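Local coordinates for molybdenum cofactor biosynthesis protein C 2 (Mycobacterium tuberculosis, PDB 4FDF) that probably catalyses the conversion of (8S)-3',8-cyclo-7,8-dihydroguanosine 5'-triphosphate to cyclic pyranopterin monophosphate in molybdenum cofactor biosynthesis, at residues 66-78 with 91-103. Numbering follows the deposited sequence.
Sequences LATARVAGIMAAK and ALTGVDVDFTVGQ
R70, I74 and A77 of helix 65-83 meet V97, V95 and L92 of strand 92-101 where the helical layer of a ferredoxin-like alpha/beta fold lies on its antiparallel sheet. The axes of helix 66-78 and strand 94-101 approach to 8.1 Å at 148°, so the two run roughly antiparallel. Alternation along the strand turns V95, V97, F99 and V101 to the helix. F99, its CG anti to the carbonyl carbon, sets its ring against the helix between L66 and R70, CE2 beside the L66 carbonyl. L66 CD2 sits over one ring face, 4.3 Å from the centroid, a CH-pi contact; A69 CB reaches F99 CZ at 4.0 Å, and the backbone N of R70 lies at the ring edge. The R70 guanidinium has F99 CE2 over the centre of one face, but the planes are 72° apart, which excludes a parallel stack. R70 bends at chi2 and chi3, bringing NH1 to V97 O at 2.9 Å; the N-H...O angle is 153° and the donor lies in the carbonyl plane. NH1 also donates to a water that accepts from F99 N, so the arginine fastens to the strand directly and through solvent. Further along, I74 CG1 touches V95 CG1 at 4.0 Å and lies close to V97 CG2, while A77 CB meets V95 CG1 at 3.9 Å. L92 CD1 closes this end against the A77 carbonyl, near E123, a predicted substrate-binding residue. Helix 121-139 packs beside A69 and A76, completing the two-helix layer over one sheet face characteristic of the ferredoxin-like MoaC fold.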
ATOM      1  N   LEU B  66     -12.039  10.152 -18.501  1.00 38.83           N
ATOM      2  CA  LEU B  66     -11.703   8.864 -19.117  1.00 38.68           C
ATOM      3  C   LEU B  66     -10.248   8.449 -18.857  1.00 39.17           C
ATOM      4  O   LEU B  66      -9.985   7.329 -18.416  1.00 39.55           O
ATOM      5  CB  LEU B  66     -12.013   8.851 -20.622  1.00 37.35           C
ATOM      6  CG  LEU B  66     -13.445   9.073 -21.169  1.00 40.47           C
ATOM      7  CD1 LEU B  66     -13.542   8.653 -22.655  1.00 37.77           C
ATOM      8  CD2 LEU B  66     -14.531   8.372 -20.367  1.00 36.78           C
ATOM      9  N   ALA B  67      -9.317   9.357 -19.122  1.00 37.48           N
ATOM     10  CA  ALA B  67      -7.901   9.103 -18.880  1.00 39.16           C
ATOM     11  C   ALA B  67      -7.639   8.831 -17.412  1.00 37.33           C
ATOM     12  O   ALA B  67      -6.905   7.906 -17.081  1.00 39.97           O
ATOM     13  CB  ALA B  67      -7.034  10.280 -19.375  1.00 38.20           C
ATOM     14  N   THR B  68      -8.259   9.617 -16.533  1.00 35.80           N
ATOM     15  CA  THR B  68      -8.054   9.454 -15.098  1.00 36.14           C
ATOM     16  C   THR B  68      -8.552   8.076 -14.637  1.00 35.30           C
ATOM     17  O   THR B  68      -7.870   7.385 -13.881  1.00 33.33           O
ATOM     18  CB  THR B  68      -8.688  10.619 -14.283  1.00 37.15           C
ATOM     19  OG1 THR B  68      -8.084  11.855 -14.684  1.00 39.01           O
ATOM     20  CG2 THR B  68      -8.475  10.449 -12.774  1.00 36.21           C
ATOM     21  N   ALA B  69      -9.723   7.677 -15.125  1.00 34.37           N
ATOM     22  CA  ALA B  69     -10.334   6.423 -14.702  1.00 33.02           C
ATOM     23  C   ALA B  69      -9.624   5.209 -15.282  1.00 33.53           C
ATOM     24  O   ALA B  69      -9.521   4.181 -14.622  1.00 34.41           O
ATOM     25  CB  ALA B  69     -11.817   6.409 -15.047  1.00 31.65           C
ATOM     26  N   ARG B  70      -9.128   5.334 -16.508  1.00 33.13           N
ATOM     27  CA  ARG B  70      -8.319   4.278 -17.102  1.00 35.87           C
ATOM     28  C   ARG B  70      -7.100   3.983 -16.235  1.00 34.95           C
ATOM     29  O   ARG B  70      -6.831   2.815 -15.922  1.00 35.58           O
ATOM     30  CB  ARG B  70      -7.910   4.631 -18.542  1.00 36.92           C
ATOM     31  CG  ARG B  70      -6.932   3.668 -19.188  1.00 40.94           C
ATOM     32  CD  ARG B  70      -7.169   3.525 -20.702  1.00 43.80           C
ATOM     33  NE  ARG B  70      -7.614   4.769 -21.320  1.00 45.79           N
ATOM     34  CZ  ARG B  70      -8.536   4.858 -22.271  1.00 46.17           C
ATOM     35  NH1 ARG B  70      -9.133   3.771 -22.747  1.00 44.07           N
ATOM     36  NH2 ARG B  70      -8.863   6.050 -22.748  1.00 49.30           N
ATOM     37  N   VAL B  71      -6.386   5.039 -15.840  1.00 33.42           N
ATOM     38  CA  VAL B  71      -5.185   4.902 -15.003  1.00 34.38           C
ATOM     39  C   VAL B  71      -5.532   4.331 -13.632  1.00 33.07           C
ATOM     40  O   VAL B  71      -4.809   3.478 -13.111  1.00 34.57           O
ATOM     41  CB  VAL B  71      -4.392   6.248 -14.842  1.00 34.03           C
ATOM     42  CG1 VAL B  71      -3.194   6.062 -13.911  1.00 34.31           C
ATOM     43  CG2 VAL B  71      -3.894   6.758 -16.192  1.00 33.12           C
ATOM     44  N   ALA B  72      -6.641   4.785 -13.052  1.00 32.38           N
ATOM     45  CA  ALA B  72      -7.086   4.252 -11.751  1.00 32.72           C
ATOM     46  C   ALA B  72      -7.455   2.756 -11.824  1.00 32.60           C
ATOM     47  O   ALA B  72      -7.126   1.973 -10.905  1.00 29.57           O
ATOM     48  CB  ALA B  72      -8.251   5.079 -11.198  1.00 33.17           C
ATOM     49  N   GLY B  73      -8.113   2.369 -12.923  1.00 31.13           N
ATOM     50  CA  GLY B  73      -8.498   0.962 -13.165  1.00 32.17           C
ATOM     51  C   GLY B  73      -7.289   0.054 -13.362  1.00 31.52           C
ATOM     52  O   GLY B  73      -7.265  -1.088 -12.886  1.00 32.29           O
ATOM     53  N   ILE B  74      -6.270   0.566 -14.041  1.00 32.38           N
ATOM     54  CA  ILE B  74      -5.046  -0.200 -14.277  1.00 33.17           C
ATOM     55  C   ILE B  74      -4.300  -0.439 -12.967  1.00 31.91           C
ATOM     56  O   ILE B  74      -3.953  -1.576 -12.636  1.00 30.16           O
ATOM     57  CB  ILE B  74      -4.157   0.461 -15.351  1.00 34.97           C
ATOM     58  CG1 ILE B  74      -4.794   0.270 -16.730  1.00 36.38           C
ATOM     59  CG2 ILE B  74      -2.741  -0.138 -15.353  1.00 35.02           C
ATOM     60  CD1 ILE B  74      -4.243   1.206 -17.813  1.00 36.83           C
ATOM     61  N   MET B  75      -4.100   0.628 -12.204  1.00 32.41           N
ATOM     62  CA  MET B  75      -3.426   0.532 -10.922  1.00 33.53           C
ATOM     63  C   MET B  75      -4.168  -0.373  -9.946  1.00 33.11           C
ATOM     64  O   MET B  75      -3.550  -1.160  -9.232  1.00 36.68           O
ATOM     65  CB  MET B  75      -3.238   1.926 -10.324  1.00 36.42           C
ATOM     66  CG  MET B  75      -2.215   2.774 -11.086  1.00 38.19           C
ATOM     67  SD  MET B  75      -2.182   4.486 -10.523  1.00 42.91           S
ATOM     68  CE  MET B  75      -1.215   4.314  -9.014  1.00 39.79           C
ATOM     69  N   ALA B  76      -5.492  -0.283  -9.932  1.00 31.95           N
ATOM     70  CA  ALA B  76      -6.286  -1.099  -9.023  1.00 31.95           C
ATOM     71  C   ALA B  76      -6.204  -2.566  -9.396  1.00 30.56           C
ATOM     72  O   ALA B  76      -6.135  -3.416  -8.518  1.00 31.95           O
ATOM     73  CB  ALA B  76      -7.737  -0.629  -8.977  1.00 30.19           C
ATOM     74  N   ALA B  77      -6.204  -2.871 -10.689  1.00 29.70           N
ATOM     75  CA  ALA B  77      -6.000  -4.264 -11.115  1.00 30.02           C
ATOM     76  C   ALA B  77      -4.809  -4.908 -10.395  1.00 29.60           C
ATOM     77  O   ALA B  77      -4.903  -6.041  -9.923  1.00 29.99           O
ATOM     78  CB  ALA B  77      -5.809  -4.352 -12.618  1.00 28.67           C
ATOM     79  N   LYS B  78      -3.698  -4.176 -10.325  1.00 30.10           N
ATOM     80  CA  LYS B  78      -2.467  -4.621  -9.665  1.00 32.48           C
ATOM     81  C   LYS B  78      -2.637  -4.721  -8.147  1.00 32.98           C
ATOM     82  O   LYS B  78      -1.981  -5.538  -7.514  1.00 33.22           O
ATOM     83  CB  LYS B  78      -1.297  -3.669  -9.998  1.00 35.03           C
ATOM     84  CG  LYS B  78      -0.887  -3.668 -11.489  1.00 34.08           C
ATOM     85  CD  LYS B  78      -0.603  -2.257 -12.015  1.00 36.45           C
ATOM     86  CE  LYS B  78       0.853  -1.928 -11.871  1.00 35.03           C
ATOM     87  NZ  LYS B  78       1.160  -0.534 -12.253  1.00 35.76           N
ATOM     88  N   ALA B  91       0.883 -12.444 -11.024  1.00 45.93           N
ATOM     89  CA  ALA B  91       1.736 -11.668 -11.908  1.00 45.54           C
ATOM     90  C   ALA B  91       0.955 -11.311 -13.155  1.00 43.02           C
ATOM     91  O   ALA B  91       0.648 -12.172 -13.968  1.00 40.26           O
ATOM     92  CB  ALA B  91       3.003 -12.448 -12.265  0.54 46.29           C
ATOM     93  N   LEU B  92       0.608 -10.036 -13.287  1.00 41.96           N
ATOM     94  CA  LEU B  92      -0.173  -9.597 -14.431  1.00 41.16           C
ATOM     95  C   LEU B  92       0.773  -9.210 -15.553  1.00 40.40           C
ATOM     96  O   LEU B  92       1.713  -8.440 -15.343  1.00 38.83           O
ATOM     97  CB  LEU B  92      -1.113  -8.436 -14.055  1.00 39.32           C
ATOM     98  CG  LEU B  92      -1.990  -8.615 -12.800  1.00 39.53           C
ATOM     99  CD1 LEU B  92      -2.923  -7.415 -12.613  1.00 36.52           C
ATOM    100  CD2 LEU B  92      -2.798  -9.915 -12.837  1.00 39.11           C
ATOM    101  N   THR B  93       0.530  -9.771 -16.735  1.00 41.51           N
ATOM    102  CA  THR B  93       1.337  -9.470 -17.916  1.00 40.83           C
ATOM    103  C   THR B  93       0.745  -8.384 -18.808  1.00 42.36           C
ATOM    104  O   THR B  93       1.420  -7.885 -19.714  1.00 45.01           O
ATOM    105  CB  THR B  93       1.673 -10.738 -18.747  1.00 41.49           C
ATOM    106  OG1 THR B  93       0.538 -11.616 -18.809  1.00 41.14           O
ATOM    107  CG2 THR B  93       2.868 -11.491 -18.133  1.00 40.08           C
ATOM    108  N   GLY B  94      -0.504  -8.003 -18.549  1.00 40.35           N
ATOM    109  CA  GLY B  94      -1.138  -6.919 -19.305  1.00 37.41           C
ATOM    110  C   GLY B  94      -2.524  -6.560 -18.800  1.00 36.79           C
ATOM    111  O   GLY B  94      -3.257  -7.431 -18.324  1.00 32.67           O
ATOM    112  N   VAL B  95      -2.860  -5.271 -18.900  1.00 36.18           N
ATOM    113  CA  VAL B  95      -4.128  -4.716 -18.417  1.00 38.85           C
ATOM    114  C   VAL B  95      -4.610  -3.610 -19.348  1.00 40.75           C
ATOM    115  O   VAL B  95      -3.920  -2.606 -19.531  1.00 39.88           O
ATOM    116  CB  VAL B  95      -4.017  -4.088 -16.986  1.00 38.73           C
ATOM    117  CG1 VAL B  95      -5.405  -3.677 -16.475  1.00 35.27           C
ATOM    118  CG2 VAL B  95      -3.340  -5.039 -15.989  1.00 38.86           C
ATOM    119  N   ASP B  96      -5.792  -3.796 -19.927  1.00 42.36           N
ATOM    120  CA  ASP B  96      -6.441  -2.745 -20.706  1.00 41.30           C
ATOM    121  C   ASP B  96      -7.772  -2.349 -20.090  1.00 41.13           C
ATOM    122  O   ASP B  96      -8.505  -3.196 -19.558  1.00 40.57           O
ATOM    123  CB  ASP B  96      -6.643  -3.186 -22.154  1.00 44.75           C
ATOM    124  CG  ASP B  96      -5.347  -3.241 -22.924  1.00 50.02           C
ATOM    125  OD1 ASP B  96      -4.775  -4.340 -23.039  1.00 53.48           O
ATOM    126  OD2 ASP B  96      -4.883  -2.184 -23.401  1.00 56.28           O
ATOM    127  N   VAL B  97      -8.064  -1.052 -20.149  1.00 38.86           N
ATOM    128  CA  VAL B  97      -9.365  -0.519 -19.774  1.00 39.12           C
ATOM    129  C   VAL B  97      -9.901   0.284 -20.956  1.00 43.32           C
ATOM    130  O   VAL B  97      -9.269   1.254 -21.395  1.00 43.83           O
ATOM    131  CB  VAL B  97      -9.301   0.369 -18.490  1.00 41.34           C
ATOM    132  CG1 VAL B  97     -10.683   0.960 -18.160  1.00 39.31           C
ATOM    133  CG2 VAL B  97      -8.767  -0.430 -17.293  1.00 35.58           C
ATOM    134  N   ASP B  98     -11.058  -0.133 -21.473  1.00 40.87           N
ATOM    135  CA  ASP B  98     -11.700   0.562 -22.580  1.00 43.19           C
ATOM    136  C   ASP B  98     -13.054   1.148 -22.173  1.00 42.23           C
ATOM    137  O   ASP B  98     -13.738   0.608 -21.296  1.00 40.84           O
ATOM    138  CB  ASP B  98     -11.864  -0.373 -23.789  1.00 43.66           C
ATOM    139  CG  ASP B  98     -10.526  -0.886 -24.324  1.00 49.86           C
ATOM    140  OD1 ASP B  98      -9.555  -0.096 -24.425  1.00 50.15           O
ATOM    141  OD2 ASP B  98     -10.451  -2.092 -24.657  1.00 53.84           O
ATOM    142  N   PHE B  99     -13.417   2.250 -22.826  1.00 39.22           N
ATOM    143  CA  PHE B  99     -14.704   2.903 -22.640  1.00 40.78           C
ATOM    144  C   PHE B  99     -15.483   2.962 -23.948  1.00 44.65           C
ATOM    145  O   PHE B  99     -14.902   3.177 -25.018  1.00 46.50           O
ATOM    146  CB  PHE B  99     -14.514   4.319 -22.106  1.00 38.71           C
ATOM    147  CG  PHE B  99     -13.689   4.389 -20.859  1.00 38.24           C
ATOM    148  CD1 PHE B  99     -14.264   4.144 -19.619  1.00 35.10           C
ATOM    149  CD2 PHE B  99     -12.326   4.704 -20.927  1.00 36.51           C
ATOM    150  CE1 PHE B  99     -13.490   4.201 -18.451  1.00 37.55           C
ATOM    151  CE2 PHE B  99     -11.548   4.767 -19.778  1.00 36.10           C
ATOM    152  CZ  PHE B  99     -12.124   4.515 -18.533  1.00 37.88           C
ATOM    153  N   THR B 100     -16.791   2.733 -23.857  1.00 44.84           N
ATOM    154  CA  THR B 100     -17.720   3.050 -24.937  1.00 44.87           C
ATOM    155  C   THR B 100     -18.715   4.044 -24.357  1.00 43.81           C
ATOM    156  O   THR B 100     -19.475   3.699 -23.452  1.00 40.31           O
ATOM    157  CB  THR B 100     -18.479   1.812 -25.445  1.00 45.74           C
ATOM    158  OG1 THR B 100     -17.555   0.793 -25.839  1.00 45.93           O
ATOM    159  CG2 THR B 100     -19.388   2.179 -26.631  1.00 46.87           C
ATOM    160  N   VAL B 101     -18.681   5.282 -24.852  1.00 46.98           N
ATOM    161  CA  VAL B 101     -19.609   6.319 -24.397  1.00 47.55           C
ATOM    162  C   VAL B 101     -20.882   6.334 -25.256  1.00 47.62           C
ATOM    163  O   VAL B 101     -20.836   6.529 -26.479  1.00 45.34           O
ATOM    164  CB  VAL B 101     -18.957   7.749 -24.323  1.00 49.17           C
ATOM    165  CG1 VAL B 101     -17.611   7.713 -23.594  1.00 48.15           C
ATOM    166  CG2 VAL B 101     -18.804   8.375 -25.709  1.00 53.14           C
ATOM    167  N   GLY B 102     -22.016   6.111 -24.608  1.00 47.47           N
ATOM    168  CA  GLY B 102     -23.297   6.120 -25.306  1.00 49.67           C
ATOM    169  C   GLY B 102     -24.010   7.436 -25.093  1.00 50.02           C
ATOM    170  O   GLY B 102     -23.382   8.460 -24.802  1.00 48.52           O
ATOM    171  N   GLN B 103     -25.331   7.390 -25.213  1.00 51.80           N
ATOM    172  CA  GLN B 103     -26.178   8.567 -25.064  1.00 54.76           C
ATOM    173  C   GLN B 103     -26.200   9.063 -23.619  1.00 51.66           C
ATOM    174  O   GLN B 103     -26.072  10.259 -23.358  1.00 48.88           O
ATOM    175  CB  GLN B 103     -27.606   8.240 -25.517  1.00 58.71           C
ATOM    176  CG  GLN B 103     -27.712   7.625 -26.914  1.00 66.58           C
ATOM    177  CD  GLN B 103     -27.457   8.629 -28.031  1.00 72.77           C
ATOM    178  OE1 GLN B 103     -27.673   9.833 -27.865  1.00 78.06           O
ATOM    179  NE2 GLN B 103     -26.996   8.135 -29.177  1.00 73.78           N
TER
HETATM  180  O   HOH W   1     -11.332   3.479 -24.464  1.00 46.11           O